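Local atomic coordinates of glycosyl hyrolase, family 3 (Deinococcus radiodurans, PDB entry 3TEV), a protein that probably hydrolyses O-glycosidic bonds and belongs to glycoside hydrolase family 3. Residues G257-D262 / G286-M291; A174-H179 / T219-T224; Q20-D25 / A301-V306; H74-I79 / R325-R330; D14-G19 / A316-R321. All blocks are in the same frame, centred on the assembly; numbering follows the deposited sequence.

Contact 1. Residues G257-D262 / G286-M291; sequences GVIVTD and GADLVM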
# COMPACT_ATOMS: atom_id res chain seq x y z
N GLY A 257 2.10 1.07 12.26
CA GLY A 257 2.08 0.08 11.21
C GLY A 257 2.89 0.49 9.99
O GLY A 257 3.58 1.51 10.02
N VAL A 258 2.78 -0.29 8.92
CA VAL A 258 3.54 -0.08 7.69
C VAL A 258 2.90 1.04 6.87
O VAL A 258 1.69 1.05 6.64
CB VAL A 258 3.56 -1.37 6.86
CG1 VAL A 258 4.05 -1.14 5.39
CG2 VAL A 258 4.38 -2.47 7.58
N ILE A 259 3.71 2.01 6.43
CA ILE A 259 3.24 2.97 5.44
C ILE A 259 3.89 2.65 4.11
O ILE A 259 5.12 2.58 4.03
CB ILE A 259 3.56 4.39 5.85
CG1 ILE A 259 2.87 4.70 7.19
CG2 ILE A 259 3.17 5.37 4.74
CD1 ILE A 259 3.27 6.05 7.79
N VAL A 260 3.08 2.43 3.08
CA VAL A 260 3.58 2.15 1.74
C VAL A 260 3.10 3.26 0.79
O VAL A 260 2.00 3.75 0.95
CB VAL A 260 3.18 0.69 1.24
CG1 VAL A 260 1.68 0.53 1.21
CG2 VAL A 260 3.75 0.40 -0.16
N THR A 261 3.94 3.67 -0.17
CA THR A 261 3.54 4.69 -1.14
C THR A 261 2.69 4.05 -2.21
O THR A 261 2.92 2.89 -2.57
CB THR A 261 4.72 5.19 -1.93
OG1 THR A 261 5.14 4.12 -2.82
CG2 THR A 261 5.84 5.62 -1.01
N ASP A 262 1.74 4.80 -2.78
CA ASP A 262 1.09 4.34 -4.01
C ASP A 262 2.17 4.17 -5.10
O ASP A 262 3.31 4.65 -4.96
CB ASP A 262 0.01 5.35 -4.44
CG ASP A 262 -1.06 4.73 -5.38
OD1 ASP A 262 -0.83 3.66 -5.97
OD2 ASP A 262 -2.15 5.35 -5.53
N GLY A 286 8.55 9.61 5.69
CA GLY A 286 7.96 8.66 6.62
C GLY A 286 7.45 7.31 6.12
O GLY A 286 7.02 6.49 6.94
N ALA A 287 7.47 7.07 4.80
CA ALA A 287 7.14 5.74 4.26
C ALA A 287 8.15 4.70 4.73
O ALA A 287 9.35 4.99 4.88
CB ALA A 287 7.13 5.79 2.74
N ASP A 288 7.66 3.48 4.96
CA ASP A 288 8.54 2.33 5.23
C ASP A 288 8.90 1.58 3.95
O ASP A 288 9.90 0.85 3.91
CB ASP A 288 7.85 1.33 6.16
CG ASP A 288 7.41 1.97 7.44
OD1 ASP A 288 8.28 2.51 8.17
OD2 ASP A 288 6.19 1.99 7.71
N LEU A 289 8.06 1.75 2.92
CA LEU A 289 8.09 0.89 1.73
C LEU A 289 7.71 1.73 0.51
O LEU A 289 6.70 2.44 0.53
CB LEU A 289 7.08 -0.27 1.87
CG LEU A 289 7.14 -1.39 0.80
CD1 LEU A 289 8.56 -2.04 0.69
CD2 LEU A 289 6.09 -2.48 1.07
N VAL A 290 8.52 1.64 -0.54
CA VAL A 290 8.21 2.35 -1.77
C VAL A 290 7.83 1.35 -2.86
O VAL A 290 8.57 0.39 -3.13
CB VAL A 290 9.42 3.23 -2.22
CG1 VAL A 290 9.20 3.80 -3.63
CG2 VAL A 290 9.65 4.36 -1.22
N MSE A 291 6.67 1.55 -3.48
CA MSE A 291 6.28 0.75 -4.64
C MSE A 291 7.04 1.24 -5.85
O MSE A 291 6.73 2.28 -6.37
CB MSE A 291 4.79 0.86 -4.93
CG MSE A 291 3.96 0.24 -3.84
SE MSE A 291 2.10 0.06 -4.33
CE MSE A 291 2.46 -1.44 -5.52
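Asp288 reaches across to the backbone of Ile259, its OD2 accepting the amide hydrogen of Ile259 N at 2.8 Å in a nearly straight bond. CG, beside the backbone N at chi1 -56°, brings OD2 to this amide, which arrives on its anti side. The Asp288 amide in turn bonds to Ile259 O, 2.9 Å from N to O. Arg250 and Arg323 form salt bridges with the carboxylate and probably balance its buried charge. Further along, the amide of Thr261 bonds to Leu289 O, and a single bridge pairs Val260 with Leu289. This joins the two outermost strands, 258-261 and 290-291, and so closes the eight-stranded parallel TIM barrel; helices 267-272 and 275-285 lie in the connection, the second ending in a Schellman motif at Gly286. Thr261 continues the seam with its side chain: OG1, placed between N and C (chi1 70°), takes the amide of Met291 N at 3.1 Å and donates to Asp262 O. Its methyl CG2 lies 4.0 Å from Ala287 CB. Val260 CG2 rests 3.9 Å from Leu289 CD2 and meets Met291 CG obliquely at 3.7 Å, before the selenomethionine chain bends away toward Met223 and Phe130.

Contact 2. Residues A174-H179 / T219-T224; sequences APCAKH and TPAIMT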
# COMPACT_ATOMS: atom_id res chain seq x y z
N ALA A 174 -2.40 -9.90 5.57
CA ALA A 174 -2.35 -8.48 5.91
C ALA A 174 -3.22 -7.72 4.93
O ALA A 174 -3.07 -7.88 3.73
CB ALA A 174 -0.93 -7.95 5.84
N PRO A 175 -4.16 -6.90 5.44
CA PRO A 175 -4.88 -6.02 4.52
C PRO A 175 -4.17 -4.67 4.52
O PRO A 175 -3.45 -4.36 5.45
CB PRO A 175 -6.26 -5.92 5.16
CG PRO A 175 -5.98 -6.03 6.62
CD PRO A 175 -4.76 -6.89 6.79
N CYS A 176 -4.37 -3.87 3.49
CA CYS A 176 -3.75 -2.54 3.47
C CYS A 176 -4.82 -1.52 3.09
O CYS A 176 -5.34 -1.57 1.98
CB CYS A 176 -2.60 -2.51 2.47
SG CYS A 176 -1.66 -0.95 2.36
N ALA A 177 -5.16 -0.63 4.02
CA ALA A 177 -6.15 0.41 3.78
C ALA A 177 -5.61 1.44 2.78
O ALA A 177 -4.43 1.82 2.85
CB ALA A 177 -6.51 1.08 5.09
N LYS A 178 -6.45 1.89 1.86
CA LYS A 178 -6.05 2.91 0.89
C LYS A 178 -7.22 3.86 0.57
O LYS A 178 -8.36 3.50 0.86
CB LYS A 178 -5.53 2.23 -0.37
CG LYS A 178 -6.49 1.24 -0.96
CD LYS A 178 -5.86 0.42 -2.09
CE LYS A 178 -6.97 -0.21 -2.91
NZ LYS A 178 -6.46 -1.22 -3.87
N HIS A 179 -6.98 5.07 0.04
CA HIS A 179 -5.64 5.68 -0.14
C HIS A 179 -5.51 6.89 0.77
O HIS A 179 -6.11 7.93 0.52
CB HIS A 179 -5.45 6.19 -1.57
CG HIS A 179 -5.81 5.19 -2.61
ND1 HIS A 179 -7.11 4.79 -2.83
CD2 HIS A 179 -5.04 4.53 -3.51
CE1 HIS A 179 -7.13 3.92 -3.83
NE2 HIS A 179 -5.89 3.74 -4.26
N THR A 219 -5.58 -1.67 11.60
CA THR A 219 -4.96 -1.51 10.29
C THR A 219 -3.43 -1.73 10.33
O THR A 219 -2.69 -0.86 10.76
CB THR A 219 -5.29 -0.09 9.71
OG1 THR A 219 -6.70 0.13 9.78
CG2 THR A 219 -4.83 0.04 8.28
N PRO A 220 -2.96 -2.90 9.87
CA PRO A 220 -1.52 -3.21 9.94
C PRO A 220 -0.66 -2.48 8.89
O PRO A 220 0.57 -2.37 9.07
CB PRO A 220 -1.47 -4.72 9.70
CG PRO A 220 -2.90 -5.16 9.49
CD PRO A 220 -3.73 -3.97 9.22
N ALA A 221 -1.30 -1.98 7.83
CA ALA A 221 -0.63 -1.27 6.73
C ALA A 221 -1.57 -0.25 6.09
O ALA A 221 -2.80 -0.47 6.00
CB ALA A 221 -0.14 -2.23 5.68
N ILE A 222 -0.98 0.87 5.67
CA ILE A 222 -1.70 1.94 5.02
C ILE A 222 -0.97 2.36 3.75
O ILE A 222 0.24 2.54 3.79
CB ILE A 222 -1.79 3.16 5.93
CG1 ILE A 222 -2.67 2.84 7.16
CG2 ILE A 222 -2.37 4.35 5.16
CD1 ILE A 222 -2.88 4.03 8.10
N MSE A 223 -1.70 2.51 2.65
CA MSE A 223 -1.13 2.99 1.41
C MSE A 223 -1.50 4.44 1.21
O MSE A 223 -2.69 4.82 1.35
CB MSE A 223 -1.64 2.18 0.23
CG MSE A 223 -0.92 2.53 -1.08
SE MSE A 223 -2.01 1.98 -2.56
CE MSE A 223 -0.72 1.18 -3.69
N THR A 224 -0.50 5.27 0.90
CA THR A 224 -0.72 6.70 0.77
C THR A 224 -1.06 7.10 -0.65
O THR A 224 -0.66 6.47 -1.62
CB THR A 224 0.55 7.46 1.05
OG1 THR A 224 1.45 7.21 -0.05
CG2 THR A 224 1.16 7.01 2.32
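Two backbone hydrogen bonds tie Ala177 to its neighbour strand, in the parallel pattern in which one residue reaches both sides of its partner Ile222. Ala177 N donates to Ala221 O at 3.1 Å, and Ala177 O receives Met223 N at 2.8 Å, almost straight (176°). CA-H...O contacts from Cys176, Ile222 and His179 fill in between. Among apolar contacts, the rings of Pro175 and Pro220 cross at about a right angle, CD to CG 3.7 Å. On the face bearing Ala177, its CB touches Thr219 CG2 at 3.8 Å. Cys176 swings SG opposite its backbone N (chi1 -177°), which lays the sulfur between Ala221 CB and Met223 CB, 3.8 Å from the latter. The selenomethionine at Met223 runs alongside Lys178 and His179; its SE sits 4.9 Å from the centroid of the His179 ring, an oblique Met-aromatic contact made by selenium. The polar ends lead elsewhere: Lys178 NZ to Phe130 O and His179 ND1 to Asp135. The Lys178-His179 peptide is cis. The two strands are neighbours in the TIM-barrel wall, flanked by 258-261 and 128-129, with helix 154-169 against Pro175 and Thr219, and helix 314-330 against Pro220.

Contact 3. Residues Q20-D25 / A301-V306; sequences QLLMID and ATLAAV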
# COMPACT_ATOMS: atom_id res chain seq x y z
N GLN A 20 15.52 -3.82 0.32
CA GLN A 20 14.62 -4.22 1.40
C GLN A 20 13.54 -3.16 1.69
O GLN A 20 12.63 -3.38 2.50
CB GLN A 20 15.43 -4.54 2.65
CG GLN A 20 16.35 -5.77 2.44
CD GLN A 20 17.34 -6.02 3.56
OE1 GLN A 20 17.78 -5.08 4.26
NE2 GLN A 20 17.75 -7.30 3.71
N LEU A 21 13.64 -2.02 1.01
CA LEU A 21 12.67 -0.92 1.19
C LEU A 21 11.79 -0.72 -0.05
O LEU A 21 11.04 0.24 -0.13
CB LEU A 21 13.39 0.38 1.55
CG LEU A 21 14.35 0.31 2.76
CD1 LEU A 21 15.24 1.58 2.85
CD2 LEU A 21 13.59 0.04 4.07
N LEU A 22 11.89 -1.64 -1.01
CA LEU A 22 11.11 -1.52 -2.25
C LEU A 22 10.15 -2.67 -2.45
O LEU A 22 10.43 -3.82 -2.07
CB LEU A 22 12.02 -1.44 -3.48
CG LEU A 22 13.16 -0.44 -3.59
CD1 LEU A 22 13.73 -0.52 -5.03
CD2 LEU A 22 12.69 0.99 -3.29
N MSE A 23 9.04 -2.37 -3.10
CA MSE A 23 8.09 -3.37 -3.54
C MSE A 23 8.05 -3.22 -5.06
O MSE A 23 7.74 -2.13 -5.59
CB MSE A 23 6.71 -3.14 -2.94
CG MSE A 23 5.63 -4.11 -3.43
SE MSE A 23 3.92 -3.88 -2.49
CE MSE A 23 4.05 -5.29 -1.16
N ILE A 24 8.35 -4.30 -5.77
CA ILE A 24 8.44 -4.25 -7.21
C ILE A 24 7.41 -5.16 -7.87
O ILE A 24 6.84 -6.03 -7.21
CB ILE A 24 9.83 -4.67 -7.70
CG1 ILE A 24 10.07 -6.13 -7.36
CG2 ILE A 24 10.91 -3.76 -7.10
CD1 ILE A 24 11.31 -6.72 -8.08
N ASP A 25 7.20 -4.97 -9.16
CA ASP A 25 6.37 -5.88 -9.94
C ASP A 25 7.22 -6.83 -10.76
O ASP A 25 8.42 -6.59 -10.97
CB ASP A 25 5.34 -5.12 -10.81
CG ASP A 25 5.97 -4.13 -11.80
OD1 ASP A 25 7.06 -3.56 -11.54
OD2 ASP A 25 5.35 -3.90 -12.86
N ALA A 301 17.05 2.24 -11.35
CA ALA A 301 17.30 3.64 -11.05
C ALA A 301 16.80 4.01 -9.65
O ALA A 301 17.42 4.84 -8.97
CB ALA A 301 16.68 4.57 -12.13
N THR A 302 15.71 3.38 -9.22
CA THR A 302 15.19 3.62 -7.88
C THR A 302 16.13 3.02 -6.82
O THR A 302 16.50 3.71 -5.86
CB THR A 302 13.75 3.08 -7.72
OG1 THR A 302 12.92 3.66 -8.74
CG2 THR A 302 13.19 3.44 -6.38
N LEU A 303 16.51 1.76 -6.99
CA LEU A 303 17.54 1.14 -6.15
C LEU A 303 18.78 2.02 -6.00
O LEU A 303 19.26 2.22 -4.89
CB LEU A 303 17.99 -0.19 -6.74
CG LEU A 303 17.04 -1.34 -6.55
CD1 LEU A 303 17.34 -2.42 -7.61
CD2 LEU A 303 17.15 -1.87 -5.11
N ALA A 304 19.29 2.54 -7.12
CA ALA A 304 20.50 3.34 -7.12
C ALA A 304 20.35 4.59 -6.24
O ALA A 304 21.26 4.92 -5.48
CB ALA A 304 20.95 3.72 -8.58
N ALA A 305 19.19 5.25 -6.32
CA ALA A 305 18.96 6.43 -5.49
C ALA A 305 18.84 6.03 -4.02
O ALA A 305 19.40 6.68 -3.14
CB ALA A 305 17.72 7.18 -5.94
N VAL A 306 18.11 4.95 -3.73
CA VAL A 306 17.94 4.56 -2.36
C VAL A 306 19.27 4.06 -1.79
O VAL A 306 19.54 4.22 -0.58
CB VAL A 306 16.79 3.52 -2.21
CG1 VAL A 306 16.66 3.01 -0.77
CG2 VAL A 306 15.47 4.14 -2.69
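Leu22 pushes its two methyls into the inner side of helix 296-309. CD1 meets Leu303 CD2 at 3.7 Å, while CD2 reaches Thr302 CG2 at 4.0 Å and Val306 CG2 at 4.2 Å. The other methyl of Val306 serves the preceding residue: CG1 lies 4.1 Å from Leu21 CD1. One valine thus straddles two leucines, and the contact across these segments is wholly apolar. Leu22 gets there with CG beside its backbone N and anti to its carbonyl carbon (chi1 -52°), the fork opening toward the helix. In the next shell, Thr302 is fixed by a hydrogen bond from its OG1 to Val298 O, one turn back, which probably helps keep CG2 turned to Leu22. Leu303 is backed by Tyr38 and His42, and Val306 by Leu283 and Pro18. The strand and helix axes run 10.7 Å apart and antiparallel (176°), the usual layering of a TIM barrel, where outer helices return against the inner strands. Leu21, just ahead of strand 22-24, and Met23 bond to Val290, and Ile24 bonds to strand 46-49, while helix 296-309 is wedged between helices 33-42 and 275-285.

Contact 4. Residues H74-I79 / R325-R330; sequences HALIAI and RALARR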
# COMPACT_ATOMS: atom_id res chain seq x y z
N HIS A 74 11.09 -13.32 5.26
CA HIS A 74 10.51 -11.96 5.36
C HIS A 74 9.64 -11.56 4.15
O HIS A 74 9.09 -10.44 4.11
CB HIS A 74 11.63 -10.93 5.57
CG HIS A 74 12.49 -11.24 6.76
ND1 HIS A 74 11.97 -11.46 8.02
CD2 HIS A 74 13.84 -11.39 6.88
CE1 HIS A 74 12.95 -11.71 8.86
NE2 HIS A 74 14.09 -11.67 8.20
N ALA A 75 9.51 -12.45 3.17
CA ALA A 75 8.77 -12.17 1.94
C ALA A 75 7.42 -11.48 2.20
O ALA A 75 6.59 -11.98 2.98
CB ALA A 75 8.53 -13.47 1.16
N LEU A 76 7.21 -10.34 1.57
CA LEU A 76 5.87 -9.77 1.44
C LEU A 76 5.42 -9.96 -0.01
O LEU A 76 6.04 -9.42 -0.95
CB LEU A 76 5.83 -8.30 1.87
CG LEU A 76 6.14 -8.07 3.36
CD1 LEU A 76 6.55 -6.60 3.66
CD2 LEU A 76 4.99 -8.54 4.30
N ILE A 77 4.38 -10.77 -0.19
CA ILE A 77 3.84 -11.06 -1.50
C ILE A 77 2.41 -10.52 -1.53
O ILE A 77 1.48 -11.10 -0.93
CB ILE A 77 3.92 -12.57 -1.85
CG1 ILE A 77 5.38 -13.03 -1.84
CG2 ILE A 77 3.35 -12.80 -3.27
CD1 ILE A 77 5.62 -14.55 -1.71
N ALA A 78 2.27 -9.39 -2.22
CA ALA A 78 1.04 -8.64 -2.24
C ALA A 78 0.32 -8.86 -3.55
O ALA A 78 0.94 -9.19 -4.56
CB ALA A 78 1.31 -7.15 -2.04
N ILE A 79 -0.99 -8.65 -3.53
CA ILE A 79 -1.77 -8.65 -4.75
C ILE A 79 -2.69 -7.44 -4.72
O ILE A 79 -3.15 -7.01 -3.66
CB ILE A 79 -2.58 -9.97 -4.94
CG1 ILE A 79 -3.27 -9.99 -6.31
CG2 ILE A 79 -3.59 -10.16 -3.79
CD1 ILE A 79 -3.66 -11.39 -6.80
N ARG A 325 9.28 -6.41 8.61
CA ARG A 325 9.58 -7.72 9.09
C ARG A 325 8.55 -8.18 10.13
O ARG A 325 8.14 -9.33 10.11
CB ARG A 325 11.02 -7.76 9.58
CG ARG A 325 11.89 -8.46 8.55
CD ARG A 325 13.07 -7.74 7.99
NE ARG A 325 14.28 -8.08 8.67
CZ ARG A 325 15.48 -8.29 8.10
NH1 ARG A 325 15.68 -8.27 6.78
NH2 ARG A 325 16.50 -8.56 8.88
N ALA A 326 8.09 -7.26 10.97
CA ALA A 326 7.08 -7.59 11.97
C ALA A 326 5.78 -8.01 11.28
O ALA A 326 5.12 -8.95 11.73
CB ALA A 326 6.84 -6.43 12.93
N LEU A 327 5.45 -7.33 10.18
CA LEU A 327 4.28 -7.66 9.37
C LEU A 327 4.37 -9.08 8.79
O LEU A 327 3.43 -9.87 8.92
CB LEU A 327 4.10 -6.65 8.23
CG LEU A 327 2.78 -6.72 7.46
CD1 LEU A 327 1.62 -6.26 8.34
CD2 LEU A 327 2.80 -5.87 6.19
N ALA A 328 5.48 -9.39 8.14
CA ALA A 328 5.71 -10.74 7.65
C ALA A 328 5.74 -11.83 8.75
O ALA A 328 5.37 -12.97 8.46
CB ALA A 328 6.98 -10.81 6.81
N ARG A 329 6.21 -11.51 9.97
CA ARG A 329 6.19 -12.50 11.08
C ARG A 329 4.74 -12.80 11.49
O ARG A 329 4.38 -13.93 11.78
CB ARG A 329 6.99 -12.03 12.32
CG ARG A 329 8.32 -12.72 12.51
CD ARG A 329 9.13 -12.29 13.78
NE ARG A 329 9.11 -10.84 14.04
CZ ARG A 329 10.02 -9.95 13.66
NH1 ARG A 329 11.10 -10.30 12.95
NH2 ARG A 329 9.85 -8.68 13.98
N ARG A 330 3.93 -11.75 11.51
CA ARG A 330 2.55 -11.86 11.91
C ARG A 330 1.74 -12.58 10.81
O ARG A 330 0.89 -13.39 11.11
CB ARG A 330 2.00 -10.47 12.20
CG ARG A 330 0.61 -10.47 12.79
CD ARG A 330 0.14 -9.06 13.03
NE ARG A 330 -1.24 -9.04 13.50
CZ ARG A 330 -2.03 -7.97 13.51
NH1 ARG A 330 -1.56 -6.80 13.08
NH2 ARG A 330 -3.27 -8.07 13.96
O HOH W 1 9.74 -11.55 9.15
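The guanidinium of Arg325 stacks flat on the imidazole of His74, centres 4.0 Å apart and planes at 11°, with Arg325 NE nearest His74 NE2 and NH1 nearest His74 CD2. The same ring face also takes a CH-pi contact, Arg325 CG standing 3.4 Å from its centroid. Bends at chi2 and chi3 (123° and 97°) fold the arginine chain over the ring and level the guanidinium with it. A water at the edge of the imidazole, in its plane, donates to Arg325 O at 2.9 Å; its approach to His74 ND1 is unusually short and doubtful. The apolar contacts run deeper: Leu76 CD2 touches Leu327 CD2 at 3.9 Å, the two side chains crossing near a right angle, and Ala328 CB at 3.9 Å, which joins strand 76-79 of the TIM barrel to its last helix, 314-330. Replacing Arg325 by alanine is likely to leave this face of the His74 ring without its stacking partner, and Asp14 without the mate of its salt bridge. With Arg325 stacked on it and Arg329 close by, the imidazole is likely to favour its neutral form, and the charge of Arg325 is probably offset by Asp14.

Contact 5. Residues D14-G19 / A316-R321; sequences DPVRPG and AVATKR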
# COMPACT_ATOMS: atom_id res chain seq x y z
N ASP A 14 23.58 -7.44 9.82
CA ASP A 14 22.45 -7.47 8.91
C ASP A 14 22.06 -6.04 8.52
O ASP A 14 20.94 -5.61 8.76
CB ASP A 14 21.29 -8.22 9.59
CG ASP A 14 20.20 -8.64 8.62
OD1 ASP A 14 20.44 -8.65 7.39
OD2 ASP A 14 19.09 -8.97 9.11
N PRO A 15 23.02 -5.28 7.94
CA PRO A 15 22.70 -3.89 7.59
C PRO A 15 21.56 -3.82 6.57
O PRO A 15 21.36 -4.75 5.80
CB PRO A 15 24.01 -3.33 7.03
CG PRO A 15 24.91 -4.50 6.83
CD PRO A 15 24.42 -5.65 7.63
N VAL A 16 20.80 -2.73 6.61
CA VAL A 16 19.66 -2.57 5.72
C VAL A 16 20.16 -2.39 4.30
O VAL A 16 21.07 -1.62 4.05
CB VAL A 16 18.79 -1.37 6.12
CG1 VAL A 16 17.62 -1.20 5.14
CG2 VAL A 16 18.28 -1.55 7.55
N ARG A 17 19.57 -3.11 3.36
CA ARG A 17 19.90 -2.91 1.95
C ARG A 17 18.80 -2.11 1.26
O ARG A 17 17.64 -2.20 1.65
CB ARG A 17 20.08 -4.25 1.27
CG ARG A 17 21.15 -5.09 1.94
CD ARG A 17 21.23 -6.43 1.28
NE ARG A 17 21.74 -6.29 -0.07
CZ ARG A 17 21.76 -7.26 -0.98
NH1 ARG A 17 21.27 -8.47 -0.66
NH2 ARG A 17 22.26 -7.01 -2.19
N PRO A 18 19.16 -1.35 0.22
CA PRO A 18 18.14 -0.54 -0.47
C PRO A 18 16.99 -1.38 -0.99
O PRO A 18 15.87 -0.94 -0.93
CB PRO A 18 18.91 0.12 -1.63
CG PRO A 18 20.26 -0.54 -1.67
CD PRO A 18 20.52 -1.15 -0.32
N GLY A 19 17.26 -2.59 -1.48
CA GLY A 19 16.17 -3.44 -2.00
C GLY A 19 15.15 -3.87 -0.96
O GLY A 19 14.04 -4.25 -1.30
N ALA A 316 17.18 5.00 11.02
CA ALA A 316 15.86 5.25 10.48
C ALA A 316 15.41 4.10 9.57
O ALA A 316 14.28 3.61 9.71
CB ALA A 316 15.84 6.59 9.73
N VAL A 317 16.28 3.65 8.67
CA VAL A 317 15.86 2.58 7.76
C VAL A 317 15.75 1.20 8.46
O VAL A 317 14.97 0.33 8.02
CB VAL A 317 16.67 2.49 6.44
CG1 VAL A 317 16.50 3.78 5.62
CG2 VAL A 317 18.14 2.19 6.71
N ALA A 318 16.50 1.03 9.54
CA ALA A 318 16.38 -0.18 10.37
C ALA A 318 14.97 -0.27 10.95
O ALA A 318 14.35 -1.33 10.92
CB ALA A 318 17.48 -0.21 11.50
N THR A 319 14.47 0.86 11.44
CA THR A 319 13.11 0.96 11.97
C THR A 319 12.08 0.63 10.87
O THR A 319 11.14 -0.14 11.10
CB THR A 319 12.85 2.38 12.54
OG1 THR A 319 13.81 2.67 13.57
CG2 THR A 319 11.44 2.51 13.12
N LYS A 320 12.26 1.17 9.68
CA LYS A 320 11.35 0.88 8.57
C LYS A 320 11.37 -0.61 8.23
O LYS A 320 10.32 -1.22 8.10
CB LYS A 320 11.67 1.72 7.33
CG LYS A 320 11.63 3.24 7.54
CD LYS A 320 12.26 3.94 6.28
CE LYS A 320 12.42 5.43 6.47
NZ LYS A 320 11.10 6.07 6.77
N ARG A 321 12.56 -1.19 8.14
CA ARG A 321 12.66 -2.62 7.80
C ARG A 321 12.01 -3.53 8.86
O ARG A 321 11.36 -4.52 8.51
CB ARG A 321 14.11 -3.05 7.53
CG ARG A 321 14.21 -4.48 7.00
CD ARG A 321 15.66 -4.93 6.73
NE ARG A 321 16.40 -5.00 7.98
CZ ARG A 321 17.70 -5.29 8.10
NH1 ARG A 321 18.46 -5.54 7.04
NH2 ARG A 321 18.23 -5.33 9.32
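Arg321 leaves helix 314-330 and ends on Asp14 O in the N-terminal loop. Its CB, directed toward the loop, has Val16 CG2 as nearest atom there, at 4.4 Å. The chain then stays extended, CG opposite the backbone N (chi1 -172°), until a bend at chi3 (66°) turns the guanidinium across Val16. NE passes 4.0 Å from Val16 CG2, and the same methyl stands over the centre of the guanidinium face, 3.8 Å from CZ. At the tip both terminal nitrogens grip one acceptor lying near the guanidinium plane: NH2 reaches Asp14 O at 2.8 Å, nearly along the C=O direction, and NH1 reaches it at 3.0 Å from above the carbonyl plane. NH1 also has a weak bond to Pro15 O and a further partner in Gln20 OE1. Asp14 OD1 makes a long salt bridge to NH1, no N-H pointing at it; OD2 pairs with Arg325. Beside the arginine, Val16 CB packs on Val317 CG2 at 3.7 Å. A leucine in place of Arg321 would probably leave Asp14 O and Gln20 OE1 without these donors and the loop less firmly held. This fastens the lead-in to the first TIM-barrel strand to the barrel's last helix.

From the N terminus, 14-19 opens contact 5, 20-25 opens contact 3 and 74-79 opens contact 4, all awaiting partners near the C-terminal end. Contact 2 opens at 174-179 and closes at 219-224; contact 1 then runs from 257-262 to 286-291, so the two are in series, and both nest inside the three longer loops. Segment 301-306 closes contact 3, 316-321 closes contact 5 around it, and 325-330 closes contact 4, which crosses both. Val258 and Val260 bond to Ile222, and Val290 to Leu21 and Met23, joining contacts 2, 1 and 3 in one barrel wall. Helix 314-330 serves contacts 4 and 5, which Asp14 and Arg325 join directly.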